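Local coordinates for protein glycerophosphodiester phosphodiesterase (Cytophaga hutchinsonii ATCC 33406, PDB 3CH0) that belongs to the glycerophosphoryl diester phosphodiesterase family, whose members are built on a TIM-barrel fold, at residues N24-F29 against V113-R118; H166-F171 against Y188-L193; A180-H185 against K209-P214; K192-V197 against V216-V221. One frame throughout, in Å; residues are numbered along the deposited sequence.

Contact 4 is the most buried of the four: it pairs two neighbouring parallel strands of the barrel, and regular backbone hydrogen bonds hold it together. Contact 2 sits where strand 192-197 begins, shares Lys192 and Leu193 with contact 4, and bridges its more open loops through water. Contact 3, farther from the centre of the chain, fixes helix 178-187 to a loop by a carboxylate and a ring stack; Leu193 of strand 192-197 packs against it. Contact 1 lies on the other side of the chain's centre from contacts 3 and 4. It is buried, yet has one water in place of direct bonds, and reaches contact 2 through Phe117 packed on Phe171.

Contact 1 of 4, residues N24-F29 against V113-R118; sequences NTIAAF and VKPLFR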
# COMPACT_ATOMS: atom_id res chain seq x y z
N ASN A 24 5.20 6.76 -2.00
CA ASN A 24 4.23 6.59 -3.08
C ASN A 24 4.59 7.42 -4.34
O ASN A 24 3.71 7.75 -5.12
CB ASN A 24 2.81 6.87 -2.59
CG ASN A 24 2.16 5.69 -1.88
OD1 ASN A 24 2.39 4.52 -2.20
ND2 ASN A 24 1.32 6.01 -0.88
N THR A 25 5.89 7.59 -4.56
CA THR A 25 6.37 8.34 -5.73
C THR A 25 7.15 7.39 -6.62
O THR A 25 7.69 6.36 -6.21
CB THR A 25 7.27 9.52 -5.30
OG1 THR A 25 8.44 9.02 -4.63
CG2 THR A 25 6.49 10.50 -4.42
N ILE A 26 7.22 7.79 -7.88
CA ILE A 26 7.99 7.01 -8.86
C ILE A 26 9.44 6.90 -8.39
O ILE A 26 10.04 5.84 -8.47
CB ILE A 26 7.93 7.66 -10.25
CG1 ILE A 26 6.52 7.58 -10.84
CG2 ILE A 26 8.98 7.02 -11.21
CD1 ILE A 26 5.93 6.20 -10.94
N ALA A 27 9.99 7.95 -7.79
CA ALA A 27 11.36 7.82 -7.23
C ALA A 27 11.43 6.70 -6.18
O ALA A 27 12.34 5.88 -6.21
CB ALA A 27 11.85 9.13 -6.64
N ALA A 28 10.47 6.68 -5.25
CA ALA A 28 10.47 5.64 -4.23
C ALA A 28 10.31 4.24 -4.82
O ALA A 28 10.96 3.28 -4.40
CB ALA A 28 9.34 5.90 -3.15
N PHE A 29 9.41 4.11 -5.79
CA PHE A 29 9.20 2.80 -6.39
C PHE A 29 10.43 2.35 -7.15
O PHE A 29 10.79 1.20 -7.10
CB PHE A 29 8.00 2.72 -7.29
CG PHE A 29 6.71 3.01 -6.56
CD1 PHE A 29 6.35 2.22 -5.49
CD2 PHE A 29 5.90 4.08 -6.91
CE1 PHE A 29 5.19 2.48 -4.79
CE2 PHE A 29 4.72 4.35 -6.18
CZ PHE A 29 4.42 3.54 -5.11
N VAL A 113 5.77 14.34 -7.32
CA VAL A 113 4.33 14.50 -7.38
C VAL A 113 3.65 13.16 -7.21
O VAL A 113 4.29 12.13 -7.27
CB VAL A 113 3.88 15.23 -8.66
CG1 VAL A 113 4.64 16.59 -8.76
CG2 VAL A 113 4.11 14.34 -9.92
N LYS A 114 2.35 13.19 -6.97
CA LYS A 114 1.56 11.95 -6.94
C LYS A 114 1.34 11.42 -8.33
O LYS A 114 0.73 12.13 -9.18
CB LYS A 114 0.19 12.23 -6.29
CG LYS A 114 0.27 12.70 -4.86
CD LYS A 114 -1.11 12.85 -4.24
CE LYS A 114 -1.09 13.24 -2.79
NZ LYS A 114 -0.70 12.20 -1.83
N PRO A 115 1.86 10.21 -8.62
CA PRO A 115 1.76 9.65 -9.98
C PRO A 115 0.44 8.92 -10.21
O PRO A 115 -0.22 8.48 -9.27
CB PRO A 115 2.94 8.68 -10.04
CG PRO A 115 2.98 8.14 -8.59
CD PRO A 115 2.58 9.29 -7.71
N LEU A 116 0.10 8.71 -11.47
CA LEU A 116 -0.93 7.79 -11.82
C LEU A 116 -0.45 6.36 -11.54
O LEU A 116 0.74 5.96 -11.72
CB LEU A 116 -1.26 7.90 -13.31
CG LEU A 116 -1.87 9.21 -13.75
CD1 LEU A 116 -1.79 9.35 -15.27
CD2 LEU A 116 -3.31 9.31 -13.29
N PHE A 117 -1.42 5.52 -11.18
CA PHE A 117 -1.21 4.10 -11.06
C PHE A 117 -0.60 3.52 -12.36
O PHE A 117 0.32 2.72 -12.35
CB PHE A 117 -2.57 3.42 -10.75
CG PHE A 117 -2.56 1.92 -10.54
CD1 PHE A 117 -1.53 1.21 -9.96
CD2 PHE A 117 -3.72 1.19 -10.87
CE1 PHE A 117 -1.65 -0.17 -9.75
CE2 PHE A 117 -3.84 -0.17 -10.63
CZ PHE A 117 -2.80 -0.84 -10.11
N ARG A 118 -1.13 3.97 -13.50
CA ARG A 118 -0.62 3.52 -14.79
C ARG A 118 0.89 3.82 -14.93
O ARG A 118 1.59 3.00 -15.49
CB ARG A 118 -1.41 4.18 -15.93
CG ARG A 118 -1.08 3.57 -17.30
CD ARG A 118 -1.93 4.26 -18.33
NE ARG A 118 -3.32 3.83 -18.20
CZ ARG A 118 -4.32 4.26 -18.96
NH1 ARG A 118 -4.12 5.12 -19.98
NH2 ARG A 118 -5.54 3.80 -18.72
O HOH W 1 5.99 10.32 -8.60
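Ile26 reaches Pro115 because chi1 of -68° sets CG1 beside its own backbone N, and a further bend at chi2 (-56°) folds CD1 toward the proline ring. In this TIM-barrel chain the pair joins the start of helix 26-35 to the loop that leads into helix 117-127. Ile26 CG1 lies 3.8 Å from Pro115 CB and Ile26 CD1 4.0 Å from that same carbon, the two side chains passing in opposite directions. Proline suits the place: its ring is compact and apolar, and it brings no N-H to a contact where no direct hydrogen bond crosses. The ring also nestles against the backbone, Pro115 CD lying 3.2 Å from Asn24 O, while Asn24 ND2 hydrogen-bonds Asp43. Thr25 is the N-cap residue. Its OG1 accepts from Ala28 N at 3.2 Å and also bonds Pro22 O, so a small hydroxyl serves both the helix's first turn and the loop before it. The methyl group CG2 of Thr25 is left to face the carbonyl of Val113. A single water completes the junction, accepting from Ile26 N at 2.9 Å and donating to Val113 O at 2.8 Å.

Contact 2 of 4, residues H166-F171 against Y188-L193; sequences HITDRF and YPDIKL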
# COMPACT_ATOMS: atom_id res chain seq x y z
N HIS A 166 -1.73 -6.40 -17.96
CA HIS A 166 -1.53 -7.81 -17.84
C HIS A 166 -0.68 -8.20 -16.64
O HIS A 166 0.15 -9.10 -16.70
CB HIS A 166 -0.91 -8.36 -19.15
CG HIS A 166 -1.77 -8.08 -20.34
ND1 HIS A 166 -2.79 -8.93 -20.72
CD2 HIS A 166 -1.84 -7.01 -21.16
CE1 HIS A 166 -3.42 -8.41 -21.76
NE2 HIS A 166 -2.87 -7.24 -22.04
N ILE A 167 -0.96 -7.56 -15.50
CA ILE A 167 -0.22 -7.85 -14.29
C ILE A 167 -1.02 -8.62 -13.20
O ILE A 167 -0.55 -8.83 -12.10
CB ILE A 167 0.41 -6.57 -13.65
CG1 ILE A 167 -0.68 -5.58 -13.22
CG2 ILE A 167 1.45 -5.91 -14.61
CD1 ILE A 167 -0.13 -4.38 -12.48
N THR A 168 -2.19 -9.13 -13.57
CA THR A 168 -3.05 -9.86 -12.64
C THR A 168 -2.36 -10.88 -11.78
O THR A 168 -2.58 -10.89 -10.57
CB THR A 168 -4.19 -10.58 -13.44
OG1 THR A 168 -4.91 -9.57 -14.13
CG2 THR A 168 -5.06 -11.45 -12.53
N ASP A 169 -1.51 -11.72 -12.34
CA ASP A 169 -0.95 -12.82 -11.57
C ASP A 169 0.18 -12.39 -10.64
O ASP A 169 0.65 -13.20 -9.87
CB ASP A 169 -0.50 -13.97 -12.45
CG ASP A 169 -1.67 -14.63 -13.17
OD1 ASP A 169 -2.83 -14.58 -12.67
OD2 ASP A 169 -1.40 -15.24 -14.23
N ARG A 170 0.59 -11.12 -10.74
CA ARG A 170 1.61 -10.55 -9.85
C ARG A 170 1.03 -9.43 -8.95
O ARG A 170 1.78 -8.66 -8.39
CB ARG A 170 2.82 -10.03 -10.65
CG ARG A 170 3.67 -11.19 -11.11
CD ARG A 170 4.87 -10.79 -11.93
NE ARG A 170 4.48 -10.31 -13.23
CZ ARG A 170 4.64 -9.07 -13.69
NH1 ARG A 170 5.21 -8.10 -12.99
NH2 ARG A 170 4.25 -8.78 -14.93
N PHE A 171 -0.29 -9.39 -8.86
CA PHE A 171 -1.00 -8.33 -8.18
C PHE A 171 -1.76 -8.86 -6.98
O PHE A 171 -2.49 -9.86 -7.06
CB PHE A 171 -2.00 -7.61 -9.08
CG PHE A 171 -2.22 -6.19 -8.63
CD1 PHE A 171 -3.16 -5.92 -7.63
CD2 PHE A 171 -1.47 -5.14 -9.13
CE1 PHE A 171 -3.28 -4.59 -7.13
CE2 PHE A 171 -1.65 -3.86 -8.65
CZ PHE A 171 -2.54 -3.60 -7.68
N TYR A 188 -13.85 -10.34 -9.50
CA TYR A 188 -12.51 -10.55 -10.05
C TYR A 188 -11.75 -11.58 -9.24
O TYR A 188 -10.71 -11.30 -8.66
CB TYR A 188 -11.74 -9.21 -10.09
CG TYR A 188 -12.48 -8.13 -10.80
CD1 TYR A 188 -12.74 -8.22 -12.18
CD2 TYR A 188 -12.93 -7.04 -10.11
CE1 TYR A 188 -13.44 -7.23 -12.84
CE2 TYR A 188 -13.64 -6.04 -10.72
CZ TYR A 188 -13.89 -6.11 -12.14
OH TYR A 188 -14.63 -5.11 -12.72
N PRO A 189 -12.26 -12.82 -9.17
CA PRO A 189 -11.68 -13.86 -8.30
C PRO A 189 -10.26 -14.27 -8.62
O PRO A 189 -9.65 -14.94 -7.79
CB PRO A 189 -12.63 -15.05 -8.50
CG PRO A 189 -13.26 -14.77 -9.78
CD PRO A 189 -13.42 -13.33 -9.93
N ASP A 190 -9.73 -13.87 -9.78
CA ASP A 190 -8.36 -14.22 -10.14
C ASP A 190 -7.31 -13.30 -9.50
O ASP A 190 -6.08 -13.56 -9.60
CB ASP A 190 -8.13 -14.32 -11.65
CG ASP A 190 -8.51 -13.06 -12.42
OD1 ASP A 190 -9.31 -12.23 -11.93
OD2 ASP A 190 -8.04 -12.96 -13.59
N ILE A 191 -7.75 -12.23 -8.83
CA ILE A 191 -6.79 -11.31 -8.21
C ILE A 191 -6.69 -11.60 -6.73
O ILE A 191 -7.69 -11.62 -6.03
CB ILE A 191 -7.18 -9.87 -8.44
CG1 ILE A 191 -7.18 -9.55 -9.94
CG2 ILE A 191 -6.25 -8.91 -7.61
CD1 ILE A 191 -7.78 -8.17 -10.25
N LYS A 192 -5.50 -11.97 -6.28
CA LYS A 192 -5.24 -12.30 -4.88
C LYS A 192 -5.64 -11.13 -3.97
O LYS A 192 -5.40 -10.00 -4.36
CB LYS A 192 -3.77 -12.60 -4.62
CG LYS A 192 -3.28 -13.92 -5.19
CD LYS A 192 -1.81 -14.23 -4.80
CE LYS A 192 -0.80 -13.24 -5.41
NZ LYS A 192 -0.76 -13.22 -6.88
N LEU A 193 -6.25 -11.42 -2.81
CA LEU A 193 -6.63 -10.38 -1.87
C LEU A 193 -5.86 -10.50 -0.58
O LEU A 193 -5.60 -11.60 -0.07
CB LEU A 193 -8.12 -10.44 -1.62
CG LEU A 193 -9.02 -10.32 -2.84
CD1 LEU A 193 -10.50 -10.39 -2.40
CD2 LEU A 193 -8.76 -9.02 -3.61
O HOH W 2 -3.18 -12.16 -8.15
O HOH W 3 -7.89 -9.83 -13.71
O HOH W 4 -3.80 -14.33 -10.18
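Apolar contact runs from Thr168 through Ile191 to Phe171. Thr168 holds CG2 anti to its backbone N (chi1 -60°), which presents the methyl to the other segment, 3.8 Å from Ile191 CG1, while OG1 stays available for water. Ile191 uses its other branch on Phe171, its CG2 coming obliquely to within 4.3 Å of Phe171 CD1; a branched residue can thus fill two places at once. Helix 151-164 covers this cluster through Ile162.

Polar contact is largely relayed by water. One water lies between Thr168 OG1 and Asp190 OD2, donating to the carboxylate at 3.1 Å; the two side chains cross at about a right angle, Thr168 CG2 3.5 Å from Asp190 OD2. A second takes the N-H of Lys192 at 3.0 Å and Lys192 NZ at 2.9 Å. The lysine chain bends at chi3 and chi4, bringing its amine across to the 166-171 loop, near Asp169 O, where the water can meet both NZ and the backbone N-H. The same water sits close to the carbonyls of Thr168 and Phe171, filling the step between Phe171 O and Lys192 N.

A type I turn from Tyr188 to Ile191 follows helix 178-187 and leads toward strand 192-197; in the other segment His166 closes helix 151-164 with a Schellman motif before strand 171-175. Such helix-to-strand connections, entering adjacent parallel strands, are typical of the TIM barrel.

Contact 3 of 4, residues A180-H185 against K209-P214; sequences ALEYMH and KLSFTP. With EDO (1,2-ethanediol), chain F.
The helical turn of residues 180-185 lies beside the irregular loop 209-214, the backbones coming nearest at Glu182 and Leu210, whose CA atoms are 7.2 Å apart. Glu182 bends at chi2 (-71°) and brings its carboxylate end-on to Ser211, which grips both oxygens: Ser211 OG donates to Glu182 OE1 at 2.6 Å and Ser211 N to Glu182 OE2 at 2.8 Å. Both bonds use the syn lone pairs, so serine meets the carboxylate as a two-pronged partner. Serine fits because its short hydroxyl and its own N-H can serve one carboxylate together. A water that also donates to Lys209 O adds a bond to Glu182 OE2.

Farther along the helix, the rings of His185 and Phe212 stack face to face, their centroids 3.8 Å apart and their planes within 5° of parallel. The side chains run in opposite directions, so each CB lies over the other's ring, a CH-pi contact both ways. The edge of the Phe212 ring is turned to the carboxylate, with Phe212 CD1 3.7 Å from Glu182 OE1. Alongside, Leu181 CB meets Leu210 CD2 at 4.1 Å, and Phe212 continues inward onto Leu193 of strand 192-197.

Three donors around the carboxylate, with the weakly positive ring edge beside it, would probably hold Glu182 ionised and fix its rotation, and the His185 ring over one face of Phe212 probably limits how far the phenyl ring can tilt.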
# COMPACT_ATOMS: atom_id res chain seq x y z
N ALA A 180 -14.91 -3.74 -0.18
CA ALA A 180 -14.05 -3.77 -1.36
C ALA A 180 -13.52 -5.21 -1.55
O ALA A 180 -13.48 -5.74 -2.67
CB ALA A 180 -12.87 -2.79 -1.22
N LEU A 181 -13.16 -5.92 -0.45
CA LEU A 181 -12.70 -7.31 -0.58
C LEU A 181 -13.81 -8.24 -1.12
O LEU A 181 -13.57 -9.08 -1.96
CB LEU A 181 -12.11 -7.79 0.73
CG LEU A 181 -10.95 -6.99 1.27
CD1 LEU A 181 -10.60 -7.46 2.70
CD2 LEU A 181 -9.77 -7.05 0.29
N GLU A 182 -15.03 -8.06 -0.61
CA GLU A 182 -16.14 -8.89 -1.09
C GLU A 182 -16.40 -8.66 -2.57
O GLU A 182 -16.66 -9.61 -3.35
CB GLU A 182 -17.43 -8.63 -0.29
CG GLU A 182 -17.36 -9.05 1.16
CD GLU A 182 -17.35 -10.53 1.43
OE1 GLU A 182 -17.50 -11.39 0.52
OE2 GLU A 182 -17.20 -10.88 2.65
N TYR A 183 -16.41 -7.40 -2.98
CA TYR A 183 -16.66 -7.02 -4.38
C TYR A 183 -15.59 -7.63 -5.28
O TYR A 183 -15.86 -8.25 -6.33
CB TYR A 183 -16.68 -5.51 -4.54
CG TYR A 183 -16.94 -5.11 -5.97
CD1 TYR A 183 -18.22 -5.05 -6.44
CD2 TYR A 183 -15.89 -4.87 -6.84
CE1 TYR A 183 -18.49 -4.71 -7.76
CE2 TYR A 183 -16.14 -4.50 -8.17
CZ TYR A 183 -17.46 -4.43 -8.64
OH TYR A 183 -17.77 -4.09 -9.94
N MSE A 184 -14.33 -7.43 -4.90
CA MSE A 184 -13.22 -8.03 -5.66
C MSE A 184 -13.31 -9.53 -5.77
O MSE A 184 -13.11 -10.11 -6.85
CB MSE A 184 -11.87 -7.70 -5.01
CG MSE A 184 -11.45 -6.26 -5.04
SE MSE A 184 -11.06 -5.63 -6.84
CE MSE A 184 -9.65 -6.85 -7.26
N HIS A 185 -13.63 -10.19 -4.67
CA HIS A 185 -13.69 -11.63 -4.65
C HIS A 185 -14.77 -12.16 -5.54
O HIS A 185 -14.57 -13.18 -6.23
CB HIS A 185 -13.93 -12.08 -3.24
CG HIS A 185 -14.03 -13.57 -3.09
ND1 HIS A 185 -12.97 -14.42 -3.29
CD2 HIS A 185 -15.08 -14.34 -2.71
CE1 HIS A 185 -13.37 -15.67 -3.07
NE2 HIS A 185 -14.64 -15.64 -2.69
N LYS A 209 -15.67 -11.65 9.57
CA LYS A 209 -16.11 -10.42 8.92
C LYS A 209 -16.11 -10.54 7.37
O LYS A 209 -16.69 -9.67 6.71
CB LYS A 209 -15.25 -9.24 9.36
CG LYS A 209 -15.34 -9.03 10.87
CD LYS A 209 -14.39 -7.96 11.36
CE LYS A 209 -14.44 -7.88 12.89
NZ LYS A 209 -13.43 -6.86 13.34
N LEU A 210 -15.52 -11.60 6.84
CA LEU A 210 -15.50 -11.88 5.40
C LEU A 210 -16.22 -13.19 5.13
O LEU A 210 -16.25 -14.06 6.00
CB LEU A 210 -14.07 -12.02 4.86
CG LEU A 210 -13.22 -10.74 4.83
CD1 LEU A 210 -11.78 -11.10 4.47
CD2 LEU A 210 -13.79 -9.73 3.89
N SER A 211 -16.77 -13.33 3.94
CA SER A 211 -17.46 -14.55 3.52
C SER A 211 -16.55 -15.62 2.91
O SER A 211 -17.01 -16.70 2.51
CB SER A 211 -18.55 -14.18 2.49
OG SER A 211 -17.95 -13.88 1.22
N PHE A 212 -15.25 -15.36 2.86
CA PHE A 212 -14.29 -16.21 2.20
C PHE A 212 -12.96 -16.00 2.89
O PHE A 212 -12.76 -15.04 3.67
CB PHE A 212 -14.17 -15.82 0.72
CG PHE A 212 -13.61 -14.45 0.52
CD1 PHE A 212 -14.40 -13.34 0.65
CD2 PHE A 212 -12.26 -14.29 0.19
CE1 PHE A 212 -13.85 -12.06 0.52
CE2 PHE A 212 -11.72 -13.01 0.03
CZ PHE A 212 -12.52 -11.91 0.19
N THR A 213 -12.03 -16.87 2.58
CA THR A 213 -10.68 -16.82 3.14
C THR A 213 -9.79 -16.14 2.10
O THR A 213 -9.59 -16.67 1.01
CB THR A 213 -10.14 -18.23 3.44
OG1 THR A 213 -11.03 -18.86 4.36
CG2 THR A 213 -8.75 -18.16 4.05
N PRO A 214 -9.22 -14.98 2.44
CA PRO A 214 -8.35 -14.27 1.50
C PRO A 214 -6.98 -14.95 1.38
O PRO A 214 -6.61 -15.80 2.20
CB PRO A 214 -8.20 -12.88 2.16
CG PRO A 214 -8.29 -13.18 3.62
CD PRO A 214 -9.32 -14.31 3.72
C1 EDO F . -15.21 -18.36 5.86
O1 EDO F . -14.46 -18.62 4.65
C2 EDO F . -15.25 -16.85 6.10
O2 EDO F . -15.83 -16.48 7.36
O HOH W 5 -17.88 -8.86 4.44

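Contact 4 of 4, residues K192-V197 against V216-V221; sequences KLSYLV and VYSPDV. With EDO (1,2-ethanediol), chain E; EDO (1,2-ethanediol), chain D.
Two N-H groups grip Ser218 O: Val197 N donates to it at 3.2 Å from above the carbonyl plane, and the indole NE1 of Trp242 donates as well; Leu196 CA adds a CA-H...O contact. Two further carbonyls bind more regularly. Val216 O takes the N-H of Tyr195 at 3.0 Å in a nearly straight bond (171°), and Tyr195 O takes that of Ser218 at 2.9 Å. Val216 N to Leu193 O and Asp220 N to Val197 O extend the pattern at its two ends.

These bonds make strands 192-197 and 216-219 parallel neighbours in the TIM barrel, joined by a beta-alpha-beta crossover through helix 203-207. Tyr195, Val197, Tyr217 and Pro219 share the sheet face toward the helices. Both tyrosines carry CG anti to the backbone N, which lays them side by side, Tyr195 CD2 3.9 Å from Tyr217 CE1 with the planes at 75°. Val197 CG2 fills the angle between them, 3.8 Å from Tyr217 CE1 and over the centre of the Tyr195 ring. A hydroxyl on a large ring suits this border, for Tyr195 OH ends on Gln206 O of the helix.

Ser194, Leu196, Val216 and Ser218 occupy the other face. The small serines leave room for a water that bonds Ser194 OG at 2.7 Å and donates to Ser218 OG at 2.8 Å; Ser218 OG also bonds Ile240 O. Past the strand end, Asp220 OD2 accepts from a 1,2-ethanediol hydroxyl at 2.7 Å, and Asp220 OD1 from a second such molecule and from Thr222 N.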
# COMPACT_ATOMS: atom_id res chain seq x y z
N LYS A 192 -5.50 -11.97 -6.28
CA LYS A 192 -5.24 -12.30 -4.88
C LYS A 192 -5.64 -11.13 -3.97
O LYS A 192 -5.40 -10.00 -4.36
CB LYS A 192 -3.77 -12.60 -4.62
CG LYS A 192 -3.28 -13.92 -5.19
CD LYS A 192 -1.81 -14.23 -4.80
CE LYS A 192 -0.80 -13.24 -5.41
NZ LYS A 192 -0.76 -13.22 -6.88
N LEU A 193 -6.25 -11.42 -2.81
CA LEU A 193 -6.63 -10.38 -1.87
C LEU A 193 -5.86 -10.50 -0.58
O LEU A 193 -5.60 -11.60 -0.07
CB LEU A 193 -8.12 -10.44 -1.62
CG LEU A 193 -9.02 -10.32 -2.84
CD1 LEU A 193 -10.50 -10.39 -2.40
CD2 LEU A 193 -8.76 -9.02 -3.61
N SER A 194 -5.56 -9.33 -0.00
CA SER A 194 -5.03 -9.22 1.30
C SER A 194 -5.96 -8.42 2.23
O SER A 194 -6.40 -7.29 1.92
CB SER A 194 -3.68 -8.50 1.24
OG SER A 194 -3.20 -8.23 2.59
N TYR A 195 -6.26 -9.03 3.39
CA TYR A 195 -7.12 -8.45 4.36
C TYR A 195 -6.32 -7.73 5.45
O TYR A 195 -5.58 -8.33 6.24
CB TYR A 195 -7.89 -9.63 5.00
CG TYR A 195 -8.85 -9.34 6.10
CD1 TYR A 195 -9.59 -8.15 6.13
CD2 TYR A 195 -9.17 -10.34 7.01
CE1 TYR A 195 -10.55 -7.93 7.13
CE2 TYR A 195 -10.10 -10.15 7.99
CZ TYR A 195 -10.80 -8.97 8.05
OH TYR A 195 -11.79 -8.71 9.01
N LEU A 196 -6.43 -6.41 5.41
CA LEU A 196 -5.79 -5.53 6.36
C LEU A 196 -6.64 -5.44 7.61
O LEU A 196 -7.84 -5.20 7.56
CB LEU A 196 -5.59 -4.13 5.79
CG LEU A 196 -4.56 -4.01 4.69
CD1 LEU A 196 -4.64 -2.68 3.91
CD2 LEU A 196 -3.17 -4.18 5.32
N VAL A 197 -5.96 -5.63 8.76
CA VAL A 197 -6.60 -5.65 10.07
C VAL A 197 -5.82 -4.79 11.04
O VAL A 197 -4.62 -4.91 11.18
CB VAL A 197 -6.72 -7.09 10.62
CG1 VAL A 197 -7.22 -7.03 12.12
CG2 VAL A 197 -7.61 -7.89 9.67
N VAL A 216 -4.01 -13.45 1.84
CA VAL A 216 -3.07 -12.88 2.78
C VAL A 216 -3.86 -12.30 3.94
O VAL A 216 -4.88 -11.65 3.72
CB VAL A 216 -2.17 -11.82 2.12
CG1 VAL A 216 -1.27 -11.12 3.10
CG2 VAL A 216 -1.36 -12.42 0.99
N TYR A 217 -3.37 -12.57 5.15
CA TYR A 217 -3.82 -11.90 6.34
C TYR A 217 -2.73 -10.88 6.68
O TYR A 217 -1.55 -11.24 6.82
CB TYR A 217 -4.01 -12.91 7.48
CG TYR A 217 -4.68 -12.36 8.68
CD1 TYR A 217 -6.05 -12.08 8.69
CD2 TYR A 217 -3.96 -12.07 9.80
CE1 TYR A 217 -6.69 -11.54 9.78
CE2 TYR A 217 -4.57 -11.54 10.89
CZ TYR A 217 -5.96 -11.30 10.90
OH TYR A 217 -6.64 -10.75 11.98
N SER A 218 -3.10 -9.62 6.80
CA SER A 218 -2.10 -8.54 6.89
C SER A 218 -2.47 -7.63 8.08
O SER A 218 -3.08 -6.57 7.89
CB SER A 218 -2.04 -7.77 5.57
OG SER A 218 -0.98 -6.85 5.54
N PRO A 219 -2.09 -8.03 9.31
CA PRO A 219 -2.37 -7.28 10.52
C PRO A 219 -1.27 -6.31 10.94
O PRO A 219 -0.11 -6.51 10.60
CB PRO A 219 -2.45 -8.40 11.56
CG PRO A 219 -1.35 -9.32 11.11
CD PRO A 219 -1.39 -9.30 9.61
N ASP A 220 -1.69 -5.27 11.66
CA ASP A 220 -0.77 -4.42 12.42
C ASP A 220 0.13 -5.36 13.22
O ASP A 220 -0.36 -6.30 13.89
CB ASP A 220 -1.62 -3.54 13.31
CG ASP A 220 -0.86 -2.47 14.04
OD1 ASP A 220 0.22 -2.75 14.52
OD2 ASP A 220 -1.41 -1.37 14.23
N VAL A 221 1.43 -5.11 13.14
CA VAL A 221 2.41 -5.93 13.81
C VAL A 221 2.08 -6.17 15.28
O VAL A 221 2.37 -7.27 15.80
CB VAL A 221 3.82 -5.36 13.62
CG1 VAL A 221 3.92 -3.96 14.19
CG2 VAL A 221 4.87 -6.30 14.23
C1 EDO E . 2.72 -0.96 13.15
O1 EDO E . 2.72 0.04 12.15
C2 EDO E . 2.64 -0.34 14.55
O2 EDO E . 1.28 -0.10 14.93
C1 EDO D . -3.54 -2.35 16.79
O1 EDO D . -4.88 -2.30 17.30
C2 EDO D . -2.82 -1.06 17.10
O2 EDO D . -1.43 -1.09 16.87
O HOH W 6 -1.31 -6.33 2.80